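Local coordinates for uncharacterized protein (Sinorhizobium meliloti, PDB 4DNH) that is of unknown function but folds as a TIM barrel and is possibly related to the dihydrodipicolinate synthase family, at residues Arg102-Ala107 with Ile115-Gly120; Asp133-Ala138 with Ile172-Arg177; Ser141-Ile146 with Gly151-Met156; Ala145-Gly150 with Ser180-Pro185; Val186-Leu191 with Leu216-Ala221. All coordinates share one frame; numbering follows the deposited sequence.

Contact 1: Arg102-Ala107 with Ile115-Gly120; sequences RSLAEA and IACGAG
Ile115 and Leu104 lie at the centre of a contact between a helix and the strand that follows it in a TIM barrel, the second half of the beta-alpha-beta unit formed by strand 77-80, helix 93-108 and strand 115-119. The two short segments run nearly antiparallel, at 171°, their axes 9.6 Å apart, as expected when a crossover helix lies on the outside of the barrel and the chain turns back into the next strand. Ile115 spreads its two branches over different parts of the helix. With CG1 anti to the backbone N (chi1 174°), the long branch carries CD1 to Ser103, Ile115 CD1 meeting Ser103 CB at 3.7 Å. The short branch, Ile115 CG2, lies between the backbone N and the carbonyl carbon, where it meets Ala107 CB at 3.8 Å and the CD2 methyl of Leu104 at 4.1 Å. Ser103 thus offers its carbon to this apolar layer, while its OG is hydrogen-bonded to Glu80 of the preceding strand. Leu104 starts out to one side of the strand, but its forked end returns toward it. There it sits against Cys117, whose thiol faces the helix; Cys117 also touches Ile146 of helix 132-148. The sulfur meets both prongs of the fork almost equally, Cys117 SG lying 3.9 Å from Leu104 CD2 and 4.0 Å from Leu104 CD1.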
# COMPACT_ATOMS: atom_id res chain seq x y z
N ARG A 102 13.15 -12.37 3.66
CA ARG A 102 12.77 -12.53 5.07
C ARG A 102 11.27 -12.78 5.26
O ARG A 102 10.88 -13.71 5.97
CB ARG A 102 13.15 -11.31 5.90
CG ARG A 102 14.52 -10.76 5.60
CD ARG A 102 15.53 -11.29 6.56
NE ARG A 102 16.72 -10.45 6.57
CZ ARG A 102 17.40 -10.13 7.67
NH1 ARG A 102 16.98 -10.57 8.86
NH2 ARG A 102 18.48 -9.37 7.57
N SER A 103 10.42 -11.96 4.62
CA SER A 103 8.97 -12.11 4.75
C SER A 103 8.42 -13.46 4.26
O SER A 103 7.58 -14.06 4.94
CB SER A 103 8.24 -10.97 4.05
OG SER A 103 8.26 -9.82 4.87
N LEU A 104 8.89 -13.93 3.11
CA LEU A 104 8.54 -15.27 2.63
C LEU A 104 8.89 -16.32 3.67
O LEU A 104 8.07 -17.19 3.98
CB LEU A 104 9.16 -15.57 1.26
CG LEU A 104 8.51 -14.73 0.13
CD1 LEU A 104 9.30 -14.81 -1.17
CD2 LEU A 104 7.05 -15.12 -0.11
N ALA A 105 10.08 -16.20 4.26
CA ALA A 105 10.53 -17.14 5.29
C ALA A 105 9.64 -17.06 6.52
O ALA A 105 9.33 -18.08 7.10
CB ALA A 105 11.99 -16.92 5.65
N GLU A 106 9.21 -15.85 6.91
CA GLU A 106 8.29 -15.74 8.04
C GLU A 106 6.97 -16.42 7.70
O GLU A 106 6.46 -17.20 8.50
CB GLU A 106 8.02 -14.28 8.45
CG GLU A 106 9.16 -13.57 9.15
CD GLU A 106 9.66 -14.29 10.39
OE1 GLU A 106 8.84 -14.73 11.22
OE2 GLU A 106 10.89 -14.40 10.54
N ALA A 107 6.46 -16.15 6.50
CA ALA A 107 5.19 -16.69 5.99
C ALA A 107 5.10 -18.21 6.06
O ALA A 107 4.13 -18.75 6.59
CB ALA A 107 4.95 -16.22 4.56
N ILE A 115 0.62 -13.62 1.09
CA ILE A 115 1.69 -12.71 0.77
C ILE A 115 1.98 -12.78 -0.72
O ILE A 115 1.93 -13.85 -1.33
CB ILE A 115 2.97 -12.97 1.63
CG1 ILE A 115 4.14 -12.09 1.17
CG2 ILE A 115 3.36 -14.46 1.63
CD1 ILE A 115 5.14 -11.79 2.26
N ALA A 116 2.25 -11.61 -1.30
CA ALA A 116 2.64 -11.51 -2.70
C ALA A 116 3.65 -10.38 -2.78
O ALA A 116 3.55 -9.39 -2.04
CB ALA A 116 1.43 -11.23 -3.58
N CYS A 117 4.59 -10.52 -3.69
CA CYS A 117 5.81 -9.74 -3.66
C CYS A 117 5.98 -8.90 -4.89
O CYS A 117 5.92 -9.42 -6.01
CB CYS A 117 6.99 -10.69 -3.53
SG CYS A 117 6.78 -11.81 -2.13
N GLY A 118 6.22 -7.60 -4.68
CA GLY A 118 6.42 -6.69 -5.78
C GLY A 118 7.67 -6.96 -6.59
O GLY A 118 8.79 -6.92 -6.06
N ALA A 119 7.47 -7.21 -7.88
CA ALA A 119 8.56 -7.45 -8.84
C ALA A 119 8.53 -6.38 -9.93
O ALA A 119 7.48 -6.12 -10.54
CB ALA A 119 8.43 -8.83 -9.46
N GLY A 120 9.68 -5.77 -10.17
CA GLY A 120 9.72 -4.67 -11.11
C GLY A 120 11.04 -4.51 -11.82
O GLY A 120 11.73 -5.48 -12.13

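Contact 2: Asp133-Ala138 with Ile172-Arg177; sequences DDILAA and IRVYDR
Leu136 reaches from helix 132-148 to Val174 and Arg177 of helix 168-181, and its course shows how one branched side chain can join two neighbouring helices on the outside of a TIM barrel. The two segments run in roughly the same direction, with a signed crossing angle of -33° and axes 10.3 Å apart. Leu136 CB points toward the opposing helix, and CG, set beside the backbone N by a chi1 of -71°, divides the chain into two methyl branches with different surroundings. Leu136 CD2 meets atoms of both Val174 and Arg177: it approaches the backbone oxygen Val174 O at 3.6 Å, touches Val174 CG1 at 4.1 Å and rests on Arg177 CB at 3.8 Å. The other methyl turns to a later part of the arginine, Leu136 CD1 meeting Arg177 CD at 4.0 Å. The arginine, bent at chi2 and chi3, passes the leucine at about a right angle and presents its aliphatic carbons to both methyls. Ile135 adds a looser touch, Ile135 CG2 lying 4.4 Å from Val174 CG1; its side chain also packs on Ala160 and Ala164 of helix 159-164, while Val174 rests on Leu161 of that helix. At the exposed margin Asp133 OD1 and Arg177 NH1 are 4.9 Å apart, opposite charges without a salt bridge. The helices are therefore joined here by apolar contact, to which the arginine contributes its methylenes, and any attraction between its guanidinium and the aspartate is probably weak and long-range.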
# COMPACT_ATOMS: atom_id res chain seq x y z
N ASP A 133 14.90 -4.93 -24.54
CA ASP A 133 15.61 -6.13 -24.07
C ASP A 133 16.16 -5.94 -22.65
O ASP A 133 15.99 -6.80 -21.79
CB ASP A 133 16.74 -6.50 -25.03
CG ASP A 133 16.25 -7.25 -26.27
OD1 ASP A 133 15.28 -8.04 -26.16
OD2 ASP A 133 16.84 -7.06 -27.36
N ASP A 134 16.81 -4.79 -22.43
CA ASP A 134 17.30 -4.41 -21.11
C ASP A 134 16.18 -4.48 -20.08
O ASP A 134 16.42 -4.89 -18.93
CB ASP A 134 17.87 -2.99 -21.13
CG ASP A 134 19.09 -2.85 -22.01
OD1 ASP A 134 19.71 -3.87 -22.37
OD2 ASP A 134 19.43 -1.69 -22.35
N ILE A 135 14.97 -4.09 -20.50
CA ILE A 135 13.81 -4.01 -19.61
C ILE A 135 13.29 -5.40 -19.29
O ILE A 135 13.00 -5.71 -18.13
CB ILE A 135 12.68 -3.11 -20.20
CG1 ILE A 135 13.09 -1.63 -20.16
CG2 ILE A 135 11.37 -3.32 -19.47
CD1 ILE A 135 12.46 -0.76 -21.23
N LEU A 136 13.22 -6.26 -20.31
CA LEU A 136 12.81 -7.65 -20.09
C LEU A 136 13.76 -8.36 -19.15
O LEU A 136 13.33 -9.11 -18.26
CB LEU A 136 12.69 -8.41 -21.40
CG LEU A 136 11.50 -7.98 -22.25
CD1 LEU A 136 11.63 -8.54 -23.67
CD2 LEU A 136 10.18 -8.38 -21.59
N ALA A 137 15.05 -8.12 -19.34
CA ALA A 137 16.09 -8.68 -18.48
C ALA A 137 15.89 -8.23 -17.03
O ALA A 137 15.98 -9.02 -16.09
CB ALA A 137 17.48 -8.32 -18.99
N ALA A 138 15.56 -6.95 -16.85
CA ALA A 138 15.29 -6.39 -15.54
C ALA A 138 14.11 -7.10 -14.84
O ALA A 138 14.25 -7.56 -13.71
CB ALA A 138 15.06 -4.90 -15.65
N ILE A 172 2.63 -3.93 -24.86
CA ILE A 172 2.04 -5.21 -25.25
C ILE A 172 3.14 -6.27 -25.33
O ILE A 172 2.98 -7.35 -24.76
CB ILE A 172 1.22 -5.10 -26.56
CG1 ILE A 172 -0.09 -4.35 -26.29
CG2 ILE A 172 0.89 -6.48 -27.13
CD1 ILE A 172 -0.60 -3.52 -27.45
N ARG A 173 4.26 -5.95 -25.99
CA ARG A 173 5.37 -6.89 -26.17
C ARG A 173 6.06 -7.27 -24.86
O ARG A 173 6.36 -8.44 -24.63
CB ARG A 173 6.41 -6.33 -27.15
CG ARG A 173 6.06 -6.54 -28.62
CD ARG A 173 6.81 -5.57 -29.50
NE ARG A 173 5.98 -5.06 -30.60
CZ ARG A 173 6.20 -3.93 -31.27
NH1 ARG A 173 5.38 -3.57 -32.25
NH2 ARG A 173 7.24 -3.16 -30.97
N VAL A 174 6.31 -6.27 -24.01
CA VAL A 174 6.97 -6.49 -22.73
C VAL A 174 6.12 -7.38 -21.84
O VAL A 174 6.57 -8.44 -21.41
CB VAL A 174 7.35 -5.15 -22.04
CG1 VAL A 174 7.65 -5.35 -20.57
CG2 VAL A 174 8.54 -4.53 -22.75
N TYR A 175 4.87 -6.98 -21.60
CA TYR A 175 3.95 -7.80 -20.80
C TYR A 175 3.60 -9.15 -21.47
O TYR A 175 3.15 -10.08 -20.80
CB TYR A 175 2.70 -7.00 -20.44
CG TYR A 175 2.96 -5.97 -19.36
CD1 TYR A 175 3.54 -4.75 -19.66
CD2 TYR A 175 2.64 -6.23 -18.03
CE1 TYR A 175 3.78 -3.80 -18.68
CE2 TYR A 175 2.87 -5.29 -17.04
CZ TYR A 175 3.45 -4.08 -17.37
OH TYR A 175 3.69 -3.13 -16.39
N ASP A 176 3.81 -9.25 -22.78
CA ASP A 176 3.63 -10.52 -23.48
C ASP A 176 4.74 -11.51 -23.09
O ASP A 176 4.46 -12.66 -22.77
CB ASP A 176 3.52 -10.30 -25.00
CG ASP A 176 3.53 -11.61 -25.79
OD1 ASP A 176 2.77 -12.55 -25.46
OD2 ASP A 176 4.30 -11.68 -26.77
N ARG A 177 6.00 -11.06 -23.11
CA ARG A 177 7.09 -11.94 -22.73
C ARG A 177 7.07 -12.23 -21.23
O ARG A 177 7.09 -13.38 -20.81
CB ARG A 177 8.46 -11.43 -23.19
CG ARG A 177 9.53 -12.54 -23.20
CD ARG A 177 10.58 -12.35 -24.29
NE ARG A 177 9.99 -12.42 -25.63
CZ ARG A 177 10.61 -12.04 -26.75
NH1 ARG A 177 11.85 -11.55 -26.71
NH2 ARG A 177 9.99 -12.14 -27.92

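Contact 3: Ser141-Ile146 with Gly151-Met156; sequences SQIEAI and GRIILM
Ile143 carries CG1 beside its backbone N, which sends CD1 toward Leu155; Leu155 has CG anti to its own N (chi1 -170°), and Ile146 has CG2 anti to its N, facing Gly151. These settings bring aliphatic groups together between helix and strand. Ile143 CD1 reaches Leu155 CD1 at 4.0 Å, the leucine's end bending back toward the helix although its side chain starts off to one side. The other branch of Ile143, CG2, lies more loosely against Ile153 CD1. One turn on, Ile146 directs CG2 at the start of the second segment. That methyl, Ile146 CG2, lies 3.9 Å from Gly151 CA and 4.2 Å from Ile153 CG1, close against a residue with no side chain. Beside it the backbones join: Gly151 N donates to Ile146 O over 3.2 Å with an N-H...O angle of 150°. Arg152 turns the other way and forms a salt bridge with Asp227. The helix segment and strand 153-155 run at 163° to each other, their axes 10.0 Å apart, and form the second half of the right-handed beta-alpha-beta crossover from strand 115-119 through helix 132-148, the repeating unit of the TIM barrel.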
# COMPACT_ATOMS: atom_id res chain seq x y z
N SER A 141 14.91 -10.80 -14.06
CA SER A 141 15.90 -10.88 -13.00
C SER A 141 15.20 -10.87 -11.63
O SER A 141 15.44 -11.75 -10.80
CB SER A 141 16.89 -9.72 -13.12
OG SER A 141 17.91 -9.79 -12.14
N GLN A 142 14.32 -9.89 -11.42
CA GLN A 142 13.59 -9.76 -10.16
C GLN A 142 12.56 -10.87 -9.98
O GLN A 142 12.43 -11.43 -8.88
CB GLN A 142 12.90 -8.41 -10.04
CG GLN A 142 13.80 -7.19 -10.18
CD GLN A 142 13.21 -5.96 -9.51
OE1 GLN A 142 12.11 -6.00 -8.96
NE2 GLN A 142 13.95 -4.86 -9.55
N ILE A 143 11.82 -11.17 -11.05
CA ILE A 143 10.84 -12.27 -11.04
C ILE A 143 11.48 -13.60 -10.63
O ILE A 143 10.94 -14.33 -9.80
CB ILE A 143 10.09 -12.40 -12.39
CG1 ILE A 143 9.04 -11.30 -12.50
CG2 ILE A 143 9.45 -13.78 -12.57
CD1 ILE A 143 8.62 -10.98 -13.92
N GLU A 144 12.64 -13.91 -11.22
CA GLU A 144 13.32 -15.16 -10.91
C GLU A 144 13.82 -15.17 -9.48
O GLU A 144 13.69 -16.17 -8.77
CB GLU A 144 14.46 -15.44 -11.90
CG GLU A 144 13.97 -15.99 -13.25
CD GLU A 144 15.04 -15.96 -14.34
OE1 GLU A 144 16.11 -15.33 -14.14
OE2 GLU A 144 14.79 -16.57 -15.41
N ALA A 145 14.37 -14.04 -9.04
CA ALA A 145 14.79 -13.89 -7.65
C ALA A 145 13.65 -14.20 -6.68
O ALA A 145 13.83 -14.97 -5.74
CB ALA A 145 15.33 -12.49 -7.41
N ILE A 146 12.47 -13.63 -6.94
CA ILE A 146 11.30 -13.84 -6.07
C ILE A 146 10.79 -15.28 -6.09
O ILE A 146 10.62 -15.92 -5.04
CB ILE A 146 10.17 -12.82 -6.37
CG1 ILE A 146 10.59 -11.43 -5.92
CG2 ILE A 146 8.90 -13.21 -5.62
CD1 ILE A 146 10.02 -10.30 -6.75
N GLY A 151 7.84 -17.13 -3.94
CA GLY A 151 6.90 -16.02 -3.82
C GLY A 151 5.97 -15.89 -5.00
O GLY A 151 6.37 -16.10 -6.15
N ARG A 152 4.71 -15.55 -4.73
CA ARG A 152 3.83 -15.07 -5.80
C ARG A 152 4.12 -13.57 -6.05
O ARG A 152 4.49 -12.83 -5.14
CB ARG A 152 2.35 -15.38 -5.52
CG ARG A 152 1.79 -14.95 -4.17
CD ARG A 152 0.26 -15.10 -4.10
NE ARG A 152 -0.44 -14.36 -5.16
CZ ARG A 152 -1.75 -14.11 -5.21
NH1 ARG A 152 -2.25 -13.42 -6.23
NH2 ARG A 152 -2.56 -14.54 -4.25
N ILE A 153 3.96 -13.15 -7.30
CA ILE A 153 4.41 -11.85 -7.77
C ILE A 153 3.29 -10.83 -7.90
O ILE A 153 2.17 -11.17 -8.30
CB ILE A 153 5.09 -11.99 -9.16
CG1 ILE A 153 6.49 -12.58 -9.01
CG2 ILE A 153 5.16 -10.65 -9.89
CD1 ILE A 153 6.53 -14.06 -9.23
N ILE A 154 3.59 -9.59 -7.53
CA ILE A 154 2.79 -8.44 -7.89
C ILE A 154 3.65 -7.72 -8.91
O ILE A 154 4.74 -7.26 -8.58
CB ILE A 154 2.55 -7.48 -6.72
CG1 ILE A 154 1.67 -8.15 -5.66
CG2 ILE A 154 1.87 -6.21 -7.22
CD1 ILE A 154 1.67 -7.42 -4.34
N LEU A 155 3.17 -7.65 -10.14
CA LEU A 155 4.00 -7.14 -11.22
C LEU A 155 3.91 -5.62 -11.28
O LEU A 155 2.89 -5.06 -11.67
CB LEU A 155 3.61 -7.79 -12.54
CG LEU A 155 4.54 -7.55 -13.72
CD1 LEU A 155 5.93 -8.09 -13.42
CD2 LEU A 155 3.97 -8.19 -14.97
N MSE A 156 4.99 -4.97 -10.87
CA MSE A 156 5.01 -3.52 -10.72
C MSE A 156 5.25 -2.83 -12.04
O MSE A 156 5.82 -3.42 -12.98
CB MSE A 156 6.07 -3.16 -9.69
CG MSE A 156 5.54 -3.52 -8.30
SE MSE A 156 6.92 -3.14 -6.95
CE MSE A 156 6.35 -1.32 -6.43

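Contact 4: Ala145-Gly150 with Ser180-Pro185; sequences AIEAEG and SQVKEP
Glu147 extends from the last turn of helix 132-148 to the backbone of Lys183, in the loop between helix 168-181 and strand 186-191. The close part of the contact surrounds one carboxylate oxygen. Glu147 OE2 accepts a hydrogen bond from Lys183 N at 2.9 Å, with an N-H...O angle of 157°; the donor comes from the syn side and 24° out of the carboxylate plane. The same oxygen, Glu147 OE2, has Val182 CG1 at 3.5 Å and Lys183 CB at 3.4 Å, so two carbons also lie against it. A side chain extended beyond CG (chi2 177°) gives the glutamate the length to span the gap. The outer side is looser. There the exposed lysine, bent at chi2 and chi3, folds back so that Lys183 NZ comes within 4.3 Å of Glu147 OE1, near but beyond a salt bridge. Just after the glutamate the helix ends in a Schellman motif, with Gly150, at positive phi, as the C' residue and its N bonded to Glu147 O. The carboxylate is thus held by a main-chain N-H, while the ammonium group nearby would probably add electrostatic attraction and help keep the glutamate ionised.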
# COMPACT_ATOMS: atom_id res chain seq x y z
N ALA A 145 14.37 -14.04 -9.04
CA ALA A 145 14.79 -13.89 -7.65
C ALA A 145 13.65 -14.20 -6.68
O ALA A 145 13.83 -14.97 -5.74
CB ALA A 145 15.33 -12.49 -7.41
N ILE A 146 12.47 -13.63 -6.94
CA ILE A 146 11.30 -13.84 -6.07
C ILE A 146 10.79 -15.28 -6.09
O ILE A 146 10.62 -15.92 -5.04
CB ILE A 146 10.17 -12.82 -6.37
CG1 ILE A 146 10.59 -11.43 -5.92
CG2 ILE A 146 8.90 -13.21 -5.62
CD1 ILE A 146 10.02 -10.30 -6.75
N GLU A 147 10.55 -15.80 -7.29
CA GLU A 147 10.11 -17.18 -7.46
C GLU A 147 11.06 -18.17 -6.80
O GLU A 147 10.61 -19.18 -6.26
CB GLU A 147 9.93 -17.50 -8.94
CG GLU A 147 8.67 -16.86 -9.52
CD GLU A 147 8.49 -17.09 -11.00
OE1 GLU A 147 9.47 -17.44 -11.70
OE2 GLU A 147 7.35 -16.89 -11.48
N ALA A 148 12.37 -17.89 -6.82
CA ALA A 148 13.34 -18.77 -6.15
C ALA A 148 13.11 -18.86 -4.64
O ALA A 148 13.52 -19.82 -4.02
CB ALA A 148 14.77 -18.35 -6.46
N GLU A 149 12.46 -17.86 -4.05
CA GLU A 149 12.13 -17.90 -2.62
C GLU A 149 10.69 -18.38 -2.39
O GLU A 149 10.15 -18.32 -1.29
CB GLU A 149 12.37 -16.53 -1.98
CG GLU A 149 13.76 -15.94 -2.18
CD GLU A 149 14.84 -16.62 -1.33
OE1 GLU A 149 14.50 -17.33 -0.36
OE2 GLU A 149 16.04 -16.43 -1.63
N GLY A 150 10.07 -18.86 -3.47
CA GLY A 150 8.68 -19.35 -3.43
C GLY A 150 7.63 -18.27 -3.30
O GLY A 150 6.62 -18.47 -2.63
N SER A 180 4.02 -14.55 -20.17
CA SER A 180 4.12 -15.92 -20.67
C SER A 180 5.24 -16.68 -19.95
O SER A 180 5.29 -17.91 -20.01
CB SER A 180 4.32 -15.96 -22.18
OG SER A 180 5.60 -15.46 -22.53
N GLN A 181 6.12 -15.95 -19.27
CA GLN A 181 7.25 -16.56 -18.58
C GLN A 181 7.15 -16.61 -17.04
O GLN A 181 8.01 -17.20 -16.39
CB GLN A 181 8.56 -15.92 -19.01
CG GLN A 181 9.09 -16.50 -20.31
CD GLN A 181 10.56 -16.18 -20.52
OE1 GLN A 181 11.39 -16.41 -19.65
NE2 GLN A 181 10.88 -15.65 -21.70
N VAL A 182 6.11 -16.01 -16.47
CA VAL A 182 5.88 -16.13 -15.03
C VAL A 182 5.47 -17.57 -14.76
O VAL A 182 5.00 -18.25 -15.66
CB VAL A 182 4.78 -15.18 -14.50
CG1 VAL A 182 4.92 -14.96 -13.00
CG2 VAL A 182 4.86 -13.83 -15.18
N LYS A 183 5.68 -18.04 -13.53
CA LYS A 183 5.33 -19.42 -13.22
C LYS A 183 3.94 -19.54 -12.59
O LYS A 183 3.32 -20.58 -12.68
CB LYS A 183 6.40 -20.07 -12.34
CG LYS A 183 6.94 -21.36 -12.94
CD LYS A 183 8.47 -21.40 -12.92
CE LYS A 183 9.02 -21.75 -11.54
NZ LYS A 183 10.50 -21.63 -11.47
N GLU A 184 3.46 -18.46 -11.98
CA GLU A 184 2.16 -18.47 -11.29
C GLU A 184 1.39 -17.18 -11.60
O GLU A 184 2.01 -16.16 -11.97
CB GLU A 184 2.35 -18.61 -9.77
CG GLU A 184 2.82 -19.99 -9.29
CD GLU A 184 1.72 -21.04 -9.35
OE1 GLU A 184 0.56 -20.72 -9.02
OE2 GLU A 184 2.02 -22.20 -9.70
N PRO A 185 0.05 -17.22 -11.47
CA PRO A 185 -0.74 -15.99 -11.64
C PRO A 185 -0.17 -14.80 -10.88
O PRO A 185 0.36 -14.94 -9.78
CB PRO A 185 -2.11 -16.39 -11.11
CG PRO A 185 -2.22 -17.84 -11.50
CD PRO A 185 -0.83 -18.40 -11.35

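Contact 5: Val186-Leu191 with Leu216-Ala221; sequences VIIHWL and LDVLEA
Ile188 meets Leu219 and Val218 through methyl groups, and the whole contact is apolar. Its closest pair joins the ends of two side chains: Ile188 CD1 lies 3.6 Å from Leu219 CD2. The isoleucine points at the helix from the strand, with CG1 beside its backbone N (chi1 -70°) and an extended chi2 of -178° that pushes CD1 outward. Leu219 sets off to one side of the strand, yet its fork bends back, and the two side chains cross at a slant. A second, looser touch is made by Val218, where Val218 CG1 is 4.5 Å from the same methyl, Ile188 CD1, so one atom of the strand serves two residues of the helix. Strand 186-191, helix 208-221 and strand 226-232 form a beta-alpha-beta unit of the TIM barrel, and Ile188 faces the layer between the barrel wall and its surrounding helices. Further apolar neighbours enlarge this layer: Leu179 of helix 168-181 touches both Ile188 and Val218, and Val226 of the next strand packs on Ile188. Backbone hydrogen bonds belong to the sheet, where Ile188 pairs with Gly228 of strand 226-232.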
# COMPACT_ATOMS: atom_id res chain seq x y z
N VAL A 186 -0.29 -13.64 -11.50
CA VAL A 186 0.32 -12.39 -11.10
C VAL A 186 -0.79 -11.35 -10.82
O VAL A 186 -1.91 -11.46 -11.34
CB VAL A 186 1.24 -11.93 -12.25
CG1 VAL A 186 1.08 -10.45 -12.60
CG2 VAL A 186 2.69 -12.28 -11.96
N ILE A 187 -0.49 -10.37 -9.98
CA ILE A 187 -1.35 -9.23 -9.80
C ILE A 187 -0.65 -8.04 -10.45
O ILE A 187 0.43 -7.63 -10.01
CB ILE A 187 -1.60 -8.90 -8.32
CG1 ILE A 187 -2.39 -10.01 -7.65
CG2 ILE A 187 -2.33 -7.57 -8.19
CD1 ILE A 187 -2.40 -9.91 -6.14
N ILE A 188 -1.25 -7.50 -11.51
CA ILE A 188 -0.67 -6.39 -12.25
C ILE A 188 -0.96 -5.09 -11.53
O ILE A 188 -2.08 -4.83 -11.09
CB ILE A 188 -1.20 -6.34 -13.69
CG1 ILE A 188 -0.64 -7.51 -14.50
CG2 ILE A 188 -0.85 -5.00 -14.35
CD1 ILE A 188 -1.07 -7.53 -15.95
N HIS A 189 0.06 -4.26 -11.42
CA HIS A 189 -0.10 -3.00 -10.74
C HIS A 189 0.00 -1.82 -11.67
O HIS A 189 1.03 -1.59 -12.31
CB HIS A 189 0.89 -2.93 -9.60
CG HIS A 189 0.71 -1.73 -8.72
ND1 HIS A 189 1.68 -1.28 -7.92
CD2 HIS A 189 -0.39 -0.89 -8.54
CE1 HIS A 189 1.24 -0.20 -7.26
NE2 HIS A 189 -0.03 0.04 -7.63
N TRP A 190 -1.10 -1.08 -11.76
CA TRP A 190 -1.16 0.21 -12.43
C TRP A 190 -1.07 1.30 -11.40
O TRP A 190 -2.07 1.65 -10.76
CB TRP A 190 -2.44 0.31 -13.24
CG TRP A 190 -2.48 1.52 -14.13
CD1 TRP A 190 -1.54 2.55 -14.22
CD2 TRP A 190 -3.55 1.90 -15.05
NE1 TRP A 190 -1.94 3.49 -15.12
CE2 TRP A 190 -3.14 3.17 -15.65
CE3 TRP A 190 -4.76 1.34 -15.43
CZ2 TRP A 190 -3.92 3.83 -16.60
CZ3 TRP A 190 -5.54 2.01 -16.38
CH2 TRP A 190 -5.13 3.22 -16.95
N LEU A 191 0.14 1.83 -11.21
CA LEU A 191 0.44 2.87 -10.24
C LEU A 191 0.36 4.25 -10.91
O LEU A 191 1.09 4.50 -11.86
CB LEU A 191 1.86 2.62 -9.70
CG LEU A 191 2.50 3.40 -8.54
CD1 LEU A 191 1.66 3.32 -7.27
CD2 LEU A 191 3.90 2.87 -8.27
N LEU A 216 -6.47 -3.44 -20.48
CA LEU A 216 -7.48 -4.48 -20.64
C LEU A 216 -7.06 -5.53 -21.66
O LEU A 216 -7.24 -6.73 -21.42
CB LEU A 216 -8.84 -3.86 -21.01
CG LEU A 216 -9.63 -3.19 -19.88
CD1 LEU A 216 -10.91 -2.56 -20.39
CD2 LEU A 216 -9.94 -4.18 -18.75
N ASP A 217 -6.50 -5.09 -22.78
CA ASP A 217 -6.05 -5.99 -23.85
C ASP A 217 -5.00 -7.01 -23.37
O ASP A 217 -5.06 -8.18 -23.74
CB ASP A 217 -5.53 -5.18 -25.06
CG ASP A 217 -6.66 -4.62 -25.94
OD1 ASP A 217 -7.84 -5.00 -25.76
OD2 ASP A 217 -6.36 -3.80 -26.83
N VAL A 218 -4.06 -6.55 -22.55
CA VAL A 218 -3.05 -7.43 -21.95
C VAL A 218 -3.68 -8.51 -21.07
O VAL A 218 -3.36 -9.69 -21.22
CB VAL A 218 -2.02 -6.62 -21.11
CG1 VAL A 218 -1.04 -7.56 -20.45
CG2 VAL A 218 -1.29 -5.60 -21.98
N LEU A 219 -4.59 -8.11 -20.18
CA LEU A 219 -5.30 -9.03 -19.28
C LEU A 219 -6.14 -10.06 -20.02
O LEU A 219 -6.22 -11.21 -19.59
CB LEU A 219 -6.20 -8.27 -18.30
CG LEU A 219 -5.74 -6.96 -17.67
CD1 LEU A 219 -6.89 -6.30 -16.92
CD2 LEU A 219 -4.55 -7.17 -16.74
N GLU A 220 -6.79 -9.65 -21.12
CA GLU A 220 -7.49 -10.60 -21.98
C GLU A 220 -6.49 -11.62 -22.54
O GLU A 220 -6.69 -12.83 -22.41
CB GLU A 220 -8.24 -9.89 -23.12
CG GLU A 220 -9.65 -9.43 -22.76
CD GLU A 220 -10.29 -8.53 -23.81
OE1 GLU A 220 -9.91 -8.61 -25.00
OE2 GLU A 220 -11.17 -7.72 -23.45
N ALA A 221 -5.39 -11.11 -23.11
CA ALA A 221 -4.36 -11.94 -23.73
C ALA A 221 -3.72 -12.96 -22.78
O ALA A 221 -3.36 -14.05 -23.21
CB ALA A 221 -3.28 -11.07 -24.37

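Overall arrangement
From the N terminus, contact 1 closes the short loop between helix 93-108 and strand 115-119. The chain then enters helix 132-148, which serves contacts 2, 3 and 4. Contact 3 closes the tight return into strand 153-155, wholly within the longer loop that contact 2 closes. Contact 4 starts from the same stretch as contact 3, sharing Ala145 and Ile146, and closes the span from the end of helix 132-148 to the loop after helix 168-181; it crosses contact 2, so these helices are tied at two levels. Contact 5 follows in series, closing the span from strand 186-191 to the end of helix 208-221. Hydrogen bonds between successive barrel strands 115-119, 153-155 and 186-191 link contacts 1, 3 and 5.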